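Local coordinates for protein L-Ala-D/L-Glu epimerase, a muconate lactonizing enzyme (Klebsiella pneumoniae subsp. pneumoniae MGH 78578, PDB 3FCP) that belongs to the muconate lactonizing enzyme family of the enolase superfamily and carries a magnesium ion in its barrel domain, at residues Glu225-Ala230 and Ala234-Leu239. Sequence-based numbering, arbitrary orientation.
Sequences EQPVSA and AALVRL
V228 and L239 reach toward each other end on, V228 CG1 lying 3.7 Å from L239 CD1, and around this pair the loop after strand 223-225 packs on helix 233-242. With CG1 of V228 anti to the carbonyl carbon (chi1 -64°), CG2 falls between the backbone N and that carbon, which sends the two methyls to different targets: CG2 presses on the helix backbone, 3.7 Å from L236 N, and also meets A235 CB at 4.0 Å. The short side chain of A235 suits this spot, because it lets the branched valine come up against the helix itself. The rigid ring of P227 meets both leucines through CG and CD; its CD lies 3.9 Å from L236 CD1, the two side chains crossing at about a right angle, while L239 slides past CG in the opposite direction. L236 also touches I247 and A249 of the next strand. No hydrogen bond joins the two segments; what they share is apolar contact. Toward the magnesium side the touch is looser: Q226 NE2 only grazes L236 CD2 at 4.4 Å. That amide serves its own loop instead, giving V228 O a nearly straight bond of 2.8 Å from NE2, above the carbonyl plane, while OE1 accepts from the backbone N of D250 and A252. At the outer edge S229 and A230 turn away, partly exposed. This is a beta-alpha loop of the TIM-barrel domain of the enolase superfamily, folded back on its own helix beside the metal site of N201, D250 and E251.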
loop_
_atom_site.group_PDB
_atom_site.type_symbol
_atom_site.label_atom_id
_atom_site.label_comp_id
_atom_site.label_asym_id
_atom_site.label_seq_id
_atom_site.Cartn_x
_atom_site.Cartn_y
_atom_site.Cartn_z
ATOM N N GLU A 225 9.253 25.917 -5.014
ATOM C CA GLU A 225 9.604 25.712 -3.612
ATOM C C GLU A 225 8.425 25.769 -2.638
ATOM O O GLU A 225 7.608 26.694 -2.684
ATOM C CB GLU A 225 10.657 26.743 -3.190
ATOM C CG GLU A 225 11.292 26.483 -1.824
ATOM C CD GLU A 225 12.309 27.547 -1.430
ATOM O OE1 GLU A 225 12.779 28.297 -2.320
ATOM O OE2 GLU A 225 12.649 27.625 -0.229
ATOM N N GLN A 226 8.358 24.765 -1.765
ATOM C CA GLN A 226 7.338 24.640 -0.720
ATOM C C GLN A 226 5.998 25.276 -1.079
ATOM O O GLN A 226 5.548 26.219 -0.423
ATOM C CB GLN A 226 7.874 25.256 0.577
ATOM C CG GLN A 226 7.130 24.864 1.841
ATOM C CD GLN A 226 7.257 23.384 2.162
ATOM O OE1 GLN A 226 8.363 22.844 2.251
ATOM N NE2 GLN A 226 6.124 22.723 2.340
ATOM N N PRO A 227 5.330 24.750 -2.118
ATOM C CA PRO A 227 4.036 25.288 -2.551
ATOM C C PRO A 227 2.940 25.215 -1.498
ATOM O O PRO A 227 2.124 26.129 -1.384
ATOM C CB PRO A 227 3.718 24.457 -3.797
ATOM C CG PRO A 227 4.424 23.151 -3.528
ATOM C CD PRO A 227 5.740 23.615 -2.965
ATOM N N VAL A 228 2.932 24.134 -0.722
ATOM C CA VAL A 228 1.921 23.952 0.314
ATOM C C VAL A 228 2.499 24.024 1.728
ATOM O O VAL A 228 3.710 24.139 1.915
ATOM C CB VAL A 228 1.187 22.599 0.137
ATOM C CG1 VAL A 228 0.416 22.596 -1.171
ATOM C CG2 VAL A 228 2.189 21.449 0.164
ATOM N N SER A 229 1.614 23.954 2.716
ATOM C CA SER A 229 2.002 24.020 4.121
ATOM C C SER A 229 2.791 22.798 4.581
ATOM O O SER A 229 2.604 21.691 4.070
ATOM C CB SER A 229 0.756 24.153 5.002
ATOM O OG SER A 229 1.095 24.000 6.373
ATOM N N ALA A 230 3.675 23.009 5.550
ATOM C CA ALA A 230 4.463 21.918 6.106
ATOM C C ALA A 230 3.518 21.074 6.967
ATOM O O ALA A 230 3.901 20.028 7.478
ATOM C CB ALA A 230 5.619 22.468 6.947
ATOM N N ALA A 234 1.616 15.454 3.007
ATOM C CA ALA A 234 0.908 14.531 2.130
ATOM C C ALA A 234 0.670 15.207 0.780
ATOM O O ALA A 234 0.864 14.594 -0.271
ATOM C CB ALA A 234 -0.422 14.110 2.758
ATOM N N ALA A 235 0.263 16.475 0.807
ATOM C CA ALA A 235 0.026 17.221 -0.431
ATOM C C ALA A 235 1.342 17.446 -1.179
ATOM O O ALA A 235 1.392 17.344 -2.411
ATOM C CB ALA A 235 -0.633 18.568 -0.123
ATOM N N LEU A 236 2.403 17.758 -0.434
ATOM C CA LEU A 236 3.711 17.998 -1.040
ATOM C C LEU A 236 4.150 16.756 -1.822
ATOM O O LEU A 236 4.615 16.857 -2.953
ATOM C CB LEU A 236 4.758 18.329 0.032
ATOM C CG LEU A 236 6.127 18.740 -0.526
ATOM C CD1 LEU A 236 5.989 20.088 -1.237
ATOM C CD2 LEU A 236 7.152 18.852 0.595
ATOM N N VAL A 237 4.000 15.586 -1.213
ATOM C CA VAL A 237 4.371 14.336 -1.867
ATOM C C VAL A 237 3.550 14.093 -3.127
ATOM O O VAL A 237 4.097 13.724 -4.169
ATOM C CB VAL A 237 4.180 13.131 -0.917
ATOM C CG1 VAL A 237 4.376 11.823 -1.676
ATOM C CG2 VAL A 237 5.175 13.233 0.245
ATOM N N ARG A 238 2.237 14.294 -3.026
ATOM C CA ARG A 238 1.346 14.087 -4.163
ATOM C C ARG A 238 1.744 15.016 -5.313
ATOM O O ARG A 238 1.837 14.592 -6.467
ATOM C CB ARG A 238 -0.109 14.348 -3.748
ATOM C CG ARG A 238 -1.126 14.144 -4.870
ATOM C CD ARG A 238 -2.568 14.325 -4.375
ATOM N NE ARG A 238 -2.806 15.635 -3.775
ATOM C CZ ARG A 238 -3.056 15.832 -2.484
ATOM N NH1 ARG A 238 -3.106 14.798 -1.653
ATOM N NH2 ARG A 238 -3.238 17.063 -2.019
ATOM N N LEU A 239 1.987 16.278 -4.989
ATOM C CA LEU A 239 2.389 17.245 -6.000
ATOM C C LEU A 239 3.713 16.829 -6.653
ATOM O O LEU A 239 3.847 16.891 -7.870
ATOM C CB LEU A 239 2.516 18.637 -5.373
ATOM C CG LEU A 239 1.190 19.252 -4.914
ATOM C CD1 LEU A 239 1.448 20.439 -4.008
ATOM C CD2 LEU A 239 0.371 19.663 -6.141
#